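Local coordinates for mucosa-associated lymphoid tissue lymphoma translocation protein 1 (Isoform 2) (Homo sapiens, PDB 3BFO), which is a paracaspase, probably a cysteine protease related to caspases, represented by its second immunoglobulin-like C2-type domain, a module that probably serves protein-protein contacts, at residues P33-F38 / Y65-Y70; Q5-P10 / V26-P31. All coordinates share one frame; numbering follows the deposited sequence.

Each contact joins two antiparallel strands, one pair in either sheet of the immunoglobulin sandwich. Contact 1 lies near the middle of the domain and pairs strands 34-39 and 63-70; its inward face is buried, with aromatic rings and a cysteine, while its outward face carries further rings and polar groups. Contact 2, about 12 Å from the chain centre, pairs the edge strand 5-8 with the end of strand 21-28; aliphatic side chains dominate there, those of Val-8 and Val-28 exposed, and a bulge interrupts the register. The two centres are about 10 Å apart, and they meet across the interior, where Val-69 CG1 packs 3.5 Å from Ala-27 CB.

Contact 1 (P33-F38 / Y65-Y70); sequences PHYQWF and YWCHVY
The main-chain N-H and C=O groups of His-34, Gln-36 and Phe-38 are matched by those of Tyr-70, His-68 and Trp-66, making three antiparallel hydrogen-bonded pairs. The straightest bond runs from His-34 N to Tyr-70 O, 2.8 Å with 172° at the hydrogen; the longest, from Trp-66 N to Phe-38 O, measures 3.2 Å. Tyr-35 O instead accepts from a water at 2.8 Å, which also hydrogen-bonds Tyr-70 OH. These are strands C and F of the immunoglobulin fold, with Trp-37 and Cys-67 at the tryptophan and cysteine positions familiar in its core. Cys-67 CB stands over the face of the Trp-37 six-membered ring, 3.6 Å from the centroid, and its SG over the five-membered ring, a fit suited to a wide, flat side chain. Among the buried polar atoms, Trp-37 NE1 is satisfied by Lys-49 O, Tyr-35 OH by Ala-27 N and Tyr-65 OH by His-61 O. A leucine in place of Trp-37 would probably leave Lys-49 O without its indole donor and open a gap over Cys-67. On the other face of the sheet the Phe-38 ring and the six-membered ring of Trp-66 form an offset stack, centroids 4.4 Å apart; with Trp-66 CG between its backbone N and carbonyl carbon (chi1 48°), the indole swings across to Phe-38. Gln-36 NE2 donates to Trp-37 O at 2.9 Å and to Leu-44 O, while His-68 ND1 is hydrogen-bonded to Asp-77 OD1.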
ATOM      1  N   PRO A  33       7.247   2.799 -12.695  1.00 13.60           N
ATOM      2  CA  PRO A  33       6.853   1.750 -11.735  1.00 13.54           C
ATOM      3  C   PRO A  33       5.391   1.393 -11.790  1.00 12.22           C
ATOM      4  O   PRO A  33       4.522   2.256 -11.986  1.00 14.66           O
ATOM      5  CB  PRO A  33       7.232   2.331 -10.385  1.00 15.54           C
ATOM      6  CG  PRO A  33       8.307   3.349 -10.716  1.00 18.99           C
ATOM      7  CD  PRO A  33       7.925   3.917 -12.032  1.00 16.26           C
ATOM      8  N   HIS A  34       5.133   0.115 -11.539  1.00 12.09           N
ATOM      9  CA  HIS A  34       3.828  -0.445 -11.263  1.00 12.80           C
ATOM     10  C   HIS A  34       3.746  -0.806  -9.781  1.00 11.37           C
ATOM     11  O   HIS A  34       4.754  -0.948  -9.094  1.00 12.31           O
ATOM     12  CB  HIS A  34       3.678  -1.731 -12.067  1.00 15.61           C
ATOM     13  CG  HIS A  34       3.648  -1.514 -13.528  1.00 20.00           C
ATOM     14  ND1 HIS A  34       4.776  -1.500 -14.324  1.00 24.54           N
ATOM     15  CD2 HIS A  34       2.597  -1.335 -14.356  1.00 20.75           C
ATOM     16  CE1 HIS A  34       4.414  -1.329 -15.585  1.00 24.31           C
ATOM     17  NE2 HIS A  34       3.097  -1.204 -15.632  1.00 27.40           N
ATOM     18  N   TYR A  35       2.489  -0.956  -9.352  1.00 12.27           N
ATOM     19  CA  TYR A  35       2.191  -1.123  -7.913  1.00 11.45           C
ATOM     20  C   TYR A  35       1.224  -2.297  -7.750  1.00 12.61           C
ATOM     21  O   TYR A  35       0.334  -2.512  -8.580  1.00 13.21           O
ATOM     22  CB  TYR A  35       1.470   0.138  -7.381  1.00 12.28           C
ATOM     23  CG  TYR A  35       2.316   1.390  -7.515  1.00 11.84           C
ATOM     24  CD1 TYR A  35       3.156   1.816  -6.494  1.00 12.43           C
ATOM     25  CD2 TYR A  35       2.331   2.095  -8.714  1.00 12.83           C
ATOM     26  CE1 TYR A  35       3.967   2.921  -6.670  1.00 12.99           C
ATOM     27  CE2 TYR A  35       3.140   3.166  -8.920  1.00 14.38           C
ATOM     28  CZ  TYR A  35       3.978   3.593  -7.888  1.00 12.48           C
ATOM     29  OH  TYR A  35       4.811   4.687  -8.098  1.00 14.77           O
ATOM     30  N   GLN A  36       1.346  -2.976  -6.616  1.00 11.83           N
ATOM     31  CA  GLN A  36       0.330  -3.961  -6.232  1.00 11.67           C
ATOM     32  C   GLN A  36       0.307  -4.016  -4.696  1.00 12.23           C
ATOM     33  O   GLN A  36       1.326  -4.275  -4.082  1.00 12.12           O
ATOM     34  CB  GLN A  36       0.654  -5.342  -6.793  1.00 13.82           C
ATOM     35  CG  GLN A  36      -0.330  -6.461  -6.269  1.00 14.85           C
ATOM     36  CD  GLN A  36      -1.780  -6.263  -6.651  1.00 14.26           C
ATOM     37  OE1 GLN A  36      -2.154  -6.186  -7.816  1.00 17.84           O
ATOM     38  NE2 GLN A  36      -2.617  -6.153  -5.644  1.00 16.68           N
ATOM     39  N   TRP A  37      -0.869  -3.745  -4.117  1.00 11.26           N
ATOM     40  CA  TRP A  37      -1.005  -3.769  -2.677  1.00 12.14           C
ATOM     41  C   TRP A  37      -1.324  -5.161  -2.160  1.00 13.57           C
ATOM     42  O   TRP A  37      -1.980  -5.973  -2.818  1.00 14.37           O
ATOM     43  CB  TRP A  37      -2.153  -2.835  -2.245  1.00 13.01           C
ATOM     44  CG  TRP A  37      -1.754  -1.379  -2.353  1.00 11.74           C
ATOM     45  CD1 TRP A  37      -1.931  -0.556  -3.426  1.00 12.11           C
ATOM     46  CD2 TRP A  37      -1.053  -0.623  -1.378  1.00 12.19           C
ATOM     47  NE1 TRP A  37      -1.402   0.706  -3.163  1.00 12.13           N
ATOM     48  CE2 TRP A  37      -0.847   0.666  -1.918  1.00 11.26           C
ATOM     49  CE3 TRP A  37      -0.607  -0.874  -0.099  1.00 12.48           C
ATOM     50  CZ2 TRP A  37      -0.179   1.690  -1.205  1.00 13.16           C
ATOM     51  CZ3 TRP A  37       0.069   0.128   0.590  1.00 13.43           C
ATOM     52  CH2 TRP A  37       0.292   1.384   0.041  1.00 13.08           C
ATOM     53  N   PHE A  38      -0.870  -5.420  -0.936  1.00 14.27           N
ATOM     54  CA  PHE A  38      -1.073  -6.683  -0.249  1.00 15.16           C
ATOM     55  C   PHE A  38      -1.580  -6.406   1.141  1.00 15.83           C
ATOM     56  O   PHE A  38      -1.233  -5.410   1.756  1.00 15.98           O
ATOM     57  CB  PHE A  38       0.240  -7.458  -0.161  1.00 16.37           C
ATOM     58  CG  PHE A  38       0.712  -7.946  -1.512  1.00 16.32           C
ATOM     59  CD1 PHE A  38       0.414  -9.229  -1.957  1.00 18.13           C
ATOM     60  CD2 PHE A  38       1.419  -7.104  -2.371  1.00 15.27           C
ATOM     61  CE1 PHE A  38       0.794  -9.683  -3.256  1.00 19.17           C
ATOM     62  CE2 PHE A  38       1.804  -7.548  -3.641  1.00 17.14           C
ATOM     63  CZ  PHE A  38       1.468  -8.824  -4.103  1.00 17.35           C
ATOM     64  N   TYR A  65      -0.185  -4.278   5.911  1.00 18.84           N
ATOM     65  CA  TYR A  65      -0.235  -3.956   4.454  1.00 18.00           C
ATOM     66  C   TYR A  65       1.124  -3.578   3.958  1.00 18.24           C
ATOM     67  O   TYR A  65       1.959  -3.062   4.683  1.00 18.64           O
ATOM     68  CB  TYR A  65      -1.135  -2.753   4.210  1.00 16.59           C
ATOM     69  CG  TYR A  65      -2.627  -2.944   4.505  1.00 15.39           C
ATOM     70  CD1 TYR A  65      -3.549  -3.077   3.460  1.00 15.01           C
ATOM     71  CD2 TYR A  65      -3.108  -2.991   5.820  1.00 16.01           C
ATOM     72  CE1 TYR A  65      -4.911  -3.225   3.691  1.00 17.07           C
ATOM     73  CE2 TYR A  65      -4.485  -3.144   6.043  1.00 15.27           C
ATOM     74  CZ  TYR A  65      -5.352  -3.240   5.001  1.00 16.70           C
ATOM     75  OH  TYR A  65      -6.703  -3.347   5.213  1.00 18.43           O
ATOM     76  N   TRP A  66       1.330  -3.789   2.664  1.00 17.28           N
ATOM     77  CA  TRP A  66       2.515  -3.271   1.987  1.00 16.01           C
ATOM     78  C   TRP A  66       2.217  -3.264   0.489  1.00 13.63           C
ATOM     79  O   TRP A  66       1.227  -3.823   0.041  1.00 14.43           O
ATOM     80  CB  TRP A  66       3.742  -4.129   2.260  1.00 19.22           C
ATOM     81  CG  TRP A  66       3.432  -5.529   2.066  1.00 22.17           C
ATOM     82  CD1 TRP A  66       2.732  -6.392   2.943  1.00 24.52           C
ATOM     83  CD2 TRP A  66       3.933  -6.319   1.052  1.00 23.42           C
ATOM     84  NE1 TRP A  66       2.697  -7.641   2.410  1.00 24.09           N
ATOM     85  CE2 TRP A  66       3.419  -7.625   1.234  1.00 25.01           C
ATOM     86  CE3 TRP A  66       4.681  -6.046  -0.096  1.00 21.57           C
ATOM     87  CZ2 TRP A  66       3.690  -8.687   0.308  1.00 23.21           C
ATOM     88  CZ3 TRP A  66       4.943  -7.092  -0.993  1.00 23.19           C
ATOM     89  CH2 TRP A  66       4.463  -8.396  -0.779  1.00 25.65           C
ATOM     90  N   CYS A  67       3.090  -2.575  -0.230  1.00 13.14           N
ATOM     91  CA  CYS A  67       2.949  -2.432  -1.667  1.00 12.57           C
ATOM     92  C   CYS A  67       4.198  -2.949  -2.335  1.00 12.11           C
ATOM     93  O   CYS A  67       5.297  -2.561  -1.953  1.00 13.68           O
ATOM     94  CB  CYS A  67       2.704  -0.953  -1.994  1.00 12.74           C
ATOM     95  SG  CYS A  67       2.259  -0.631  -3.689  1.00 12.57           S
ATOM     96  N   HIS A  68       4.016  -3.799  -3.341  1.00 12.14           N
ATOM     97  CA  HIS A  68       5.128  -4.215  -4.196  1.00 12.34           C
ATOM     98  C   HIS A  68       5.210  -3.264  -5.364  1.00 11.76           C
ATOM     99  O   HIS A  68       4.211  -3.015  -6.044  1.00 13.21           O
ATOM    100  CB  HIS A  68       4.917  -5.649  -4.696  1.00 13.19           C
ATOM    101  CG  HIS A  68       6.078  -6.164  -5.470  1.00 13.83           C
ATOM    102  ND1 HIS A  68       7.305  -6.385  -4.898  1.00 15.24           N
ATOM    103  CD2 HIS A  68       6.225  -6.462  -6.784  1.00 14.69           C
ATOM    104  CE1 HIS A  68       8.149  -6.853  -5.799  1.00 16.32           C
ATOM    105  NE2 HIS A  68       7.536  -6.871  -6.967  1.00 14.53           N
ATOM    106  N   VAL A  69       6.401  -2.703  -5.571  1.00 11.63           N
ATOM    107  CA  VAL A  69       6.612  -1.697  -6.603  1.00 12.13           C
ATOM    108  C   VAL A  69       7.634  -2.248  -7.576  1.00 11.93           C
ATOM    109  O   VAL A  69       8.658  -2.775  -7.175  1.00 13.72           O
ATOM    110  CB  VAL A  69       7.105  -0.378  -5.992  1.00 12.74           C
ATOM    111  CG1 VAL A  69       7.192   0.678  -7.037  1.00 15.83           C
ATOM    112  CG2 VAL A  69       6.151   0.079  -4.891  1.00 13.92           C
ATOM    113  N   TYR A  70       7.338  -2.183  -8.886  1.00 11.69           N
ATOM    114  CA  TYR A  70       8.192  -2.953  -9.791  1.00 11.56           C
ATOM    115  C   TYR A  70       8.151  -2.430 -11.209  1.00 11.78           C
ATOM    116  O   TYR A  70       7.154  -1.801 -11.653  1.00 12.44           O
ATOM    117  CB  TYR A  70       7.777  -4.444  -9.789  1.00 13.03           C
ATOM    118  CG  TYR A  70       6.409  -4.713 -10.342  1.00 12.84           C
ATOM    119  CD1 TYR A  70       6.247  -5.174 -11.643  1.00 13.69           C
ATOM    120  CD2 TYR A  70       5.255  -4.468  -9.589  1.00 13.53           C
ATOM    121  CE1 TYR A  70       5.018  -5.408 -12.156  1.00 15.31           C
ATOM    122  CE2 TYR A  70       4.000  -4.718 -10.102  1.00 13.10           C
ATOM    123  CZ  TYR A  70       3.890  -5.157 -11.394  1.00 14.57           C
ATOM    124  OH  TYR A  70       2.669  -5.384 -11.948  1.00 16.05           O
TER
HETATM  125  O   HOH W   1       0.471  -4.380 -10.718  1.00 18.55           O

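Contact 2 (Q5-P10 / V26-P31); sequences QICVEP and VAVGSP
Cys-7 and Val-8 both direct their backbone N-H groups at one acceptor, Val-26 O. Cys-7 N lies 2.8 Å and Val-8 N 3.0 Å from Val-26 O, the latter donor meeting a lone pair in the carbonyl plane. Two residues facing one is a classic beta bulge, and it shifts the register by one between Ile-6 and Val-8. Regular pairing resumes on both flanks: Val-26 N donates to Val-8 O, and Gln-5 and Val-28 exchange a pair of bonds, each 2.9 Å between the N of one and the O of the other. Val-8 and Val-26 lie side by side, their CB atoms 3.7 Å apart, a compact fit for two beta-branched residues on the partly exposed face. On the inward face, at the non-hydrogen-bonded pair Ile-6/Ala-27, the CA atoms come to 4.0 Å, and a lone methyl fits there, Ala-27 CB lying 3.4 Å from Gln-5 O.

Around this shell, Ile-6 reaches Cys-25 and Val-69 in the interior of the sandwich, and Ala-27 N is hydrogen-bonded to Tyr-35 OH of the facing sheet. With CG of Gln-5 anti to the backbone N and a bend at the next bond (chi2 60°), the amide folds over its own strand and NE2 donates to Ile-6 O at 2.9 Å, nearly straight at 175°, while OE1 accepts from Gln-76 NE2; Gln-76 OE1 in turn receives Ile-6 N, joining this edge strand to strand 75-85. Main-chain hydrogen bonding with modest aliphatic contact thus holds strand 5-8 to strand 21-28, while the Gln-5 amide braces its own strand through NE2 and ties it to Gln-76 through OE1.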
ATOM      1  N   GLN A   5      12.805   3.577  -7.335  1.00 16.56           N
ATOM      2  CA  GLN A   5      13.005   3.900  -5.930  1.00 17.69           C
ATOM      3  C   GLN A   5      11.690   4.399  -5.296  1.00 17.08           C
ATOM      4  O   GLN A   5      11.069   5.326  -5.805  1.00 17.58           O
ATOM      5  CB  GLN A   5      14.088   4.991  -5.801  1.00 19.65           C
ATOM      6  CG  GLN A   5      14.308   5.407  -4.349  1.00 21.52           C
ATOM      7  CD  GLN A   5      14.744   4.255  -3.486  1.00 23.27           C
ATOM      8  OE1 GLN A   5      15.751   3.576  -3.771  1.00 24.93           O
ATOM      9  NE2 GLN A   5      14.013   4.030  -2.394  1.00 24.10           N
ATOM     10  N   ILE A   6      11.306   3.793  -4.201  1.00 16.93           N
ATOM     11  CA  ILE A   6      10.141   4.267  -3.436  1.00 16.29           C
ATOM     12  C   ILE A   6      10.573   5.553  -2.706  1.00 16.60           C
ATOM     13  O   ILE A   6      11.587   5.572  -1.923  1.00 20.82           O
ATOM     14  CB  ILE A   6       9.669   3.194  -2.429  1.00 16.79           C
ATOM     15  CG1 ILE A   6       9.145   1.973  -3.213  1.00 17.23           C
ATOM     16  CG2 ILE A   6       8.534   3.769  -1.518  1.00 17.57           C
ATOM     17  CD1 ILE A   6       8.751   0.842  -2.352  1.00 15.80           C
ATOM     18  N   CYS A   7       9.759   6.594  -2.902  0.50 17.03           N
ATOM     19  CA  CYS A   7      10.031   7.894  -2.286  0.50 18.36           C
ATOM     20  C   CYS A   7       8.996   8.221  -1.235  0.50 19.08           C
ATOM     21  O   CYS A   7       9.330   8.919  -0.283  0.50 17.11           O
ATOM     22  CB  CYS A   7      10.042   8.954  -3.363  0.50 19.17           C
ATOM     23  SG  CYS A   7      11.490   8.716  -4.437  0.50 21.12           S
ATOM     24  N   VAL A   8       7.742   7.776  -1.408  1.00 18.14           N
ATOM     25  CA  VAL A   8       6.675   8.017  -0.411  1.00 17.85           C
ATOM     26  C   VAL A   8       6.316   6.634   0.092  1.00 16.79           C
ATOM     27  O   VAL A   8       5.915   5.744  -0.679  1.00 16.30           O
ATOM     28  CB  VAL A   8       5.438   8.706  -0.961  1.00 18.51           C
ATOM     29  CG1 VAL A   8       4.323   8.830   0.116  1.00 20.24           C
ATOM     30  CG2 VAL A   8       5.772  10.081  -1.515  1.00 20.24           C
ATOM     31  N   GLU A   9       6.544   6.436   1.395  1.00 17.73           N
ATOM     32  CA  GLU A   9       6.268   5.225   2.124  1.00 19.03           C
ATOM     33  C   GLU A   9       4.871   5.314   2.774  1.00 18.59           C
ATOM     34  O   GLU A   9       4.497   6.392   3.240  1.00 21.45           O
ATOM     35  CB  GLU A   9       7.347   4.918   3.171  1.00 20.31           C
ATOM     36  CG  GLU A   9       8.650   4.521   2.547  1.00 20.33           C
ATOM     37  CD  GLU A   9       8.756   3.053   2.058  1.00 20.12           C
ATOM     38  OE1 GLU A   9       7.789   2.300   2.101  1.00 24.32           O
ATOM     39  OE2 GLU A   9       9.888   2.667   1.632  1.00 23.15           O
ATOM     40  N   PRO A  10       4.110   4.189   2.868  1.00 18.26           N
ATOM     41  CA  PRO A  10       2.844   4.210   3.576  1.00 18.80           C
ATOM     42  C   PRO A  10       3.106   4.435   5.072  1.00 19.25           C
ATOM     43  O   PRO A  10       4.220   4.240   5.552  1.00 19.98           O
ATOM     44  CB  PRO A  10       2.239   2.824   3.291  1.00 17.96           C
ATOM     45  CG  PRO A  10       3.420   1.941   2.989  1.00 18.69           C
ATOM     46  CD  PRO A  10       4.445   2.855   2.346  1.00 17.80           C
ATOM     47  N   VAL A  26       4.554   5.858  -3.347  1.00 14.20           N
ATOM     48  CA  VAL A  26       4.909   6.511  -4.604  1.00 14.94           C
ATOM     49  C   VAL A  26       6.350   6.225  -4.907  1.00 14.86           C
ATOM     50  O   VAL A  26       7.200   6.386  -4.025  1.00 15.95           O
ATOM     51  CB  VAL A  26       4.721   8.034  -4.556  1.00 16.81           C
ATOM     52  CG1 VAL A  26       5.000   8.658  -5.958  1.00 19.10           C
ATOM     53  CG2 VAL A  26       3.346   8.391  -4.073  1.00 18.70           C
ATOM     54  N   ALA A  27       6.634   5.790  -6.114  1.00 15.15           N
ATOM     55  CA  ALA A  27       7.978   5.511  -6.551  1.00 15.62           C
ATOM     56  C   ALA A  27       8.282   6.313  -7.798  1.00 15.30           C
ATOM     57  O   ALA A  27       7.381   6.724  -8.524  1.00 16.70           O
ATOM     58  CB  ALA A  27       8.161   4.027  -6.847  1.00 15.66           C
ATOM     59  N   VAL A  28       9.574   6.500  -8.052  1.00 17.26           N
ATOM     60  CA  VAL A  28      10.083   7.014  -9.307  1.00 18.40           C
ATOM     61  C   VAL A  28      10.876   5.891  -9.998  1.00 17.23           C
ATOM     62  O   VAL A  28      11.197   4.875  -9.403  1.00 17.19           O
ATOM     63  CB  VAL A  28      10.991   8.268  -9.078  1.00 20.61           C
ATOM     64  CG1 VAL A  28      10.204   9.422  -8.438  1.00 25.47           C
ATOM     65  CG2 VAL A  28      12.220   7.911  -8.213  1.00 22.46           C
ATOM     66  N   GLY A  29      11.139   6.071 -11.275  1.00 19.33           N
ATOM     67  CA  GLY A  29      11.943   5.122 -12.020  1.00 18.58           C
ATOM     68  C   GLY A  29      11.538   5.117 -13.464  1.00 17.09           C
ATOM     69  O   GLY A  29      10.448   5.566 -13.827  1.00 17.39           O
ATOM     70  N   SER A  30      12.415   4.561 -14.288  1.00 16.50           N
ATOM     71  CA  SER A  30      12.047   4.324 -15.678  1.00 17.36           C
ATOM     72  C   SER A  30      12.640   2.987 -16.052  1.00 16.72           C
ATOM     73  O   SER A  30      13.880   2.829 -15.906  1.00 18.79           O
ATOM     74  CB  SER A  30      12.657   5.438 -16.554  1.00 18.43           C
ATOM     75  OG  SER A  30      12.332   5.224 -17.925  1.00 22.61           O
ATOM     76  N   PRO A  31      11.832   2.065 -16.608  1.00 16.79           N
ATOM     77  CA  PRO A  31      10.407   2.245 -16.913  1.00 16.34           C
ATOM     78  C   PRO A  31       9.556   2.591 -15.698  1.00 14.18           C
ATOM     79  O   PRO A  31       9.898   2.302 -14.532  1.00 13.78           O
ATOM     80  CB  PRO A  31       9.986   0.862 -17.449  1.00 17.79           C
ATOM     81  CG  PRO A  31      11.283   0.301 -18.001  1.00 18.07           C
ATOM     82  CD  PRO A  31      12.338   0.761 -17.069  1.00 17.58           C
TER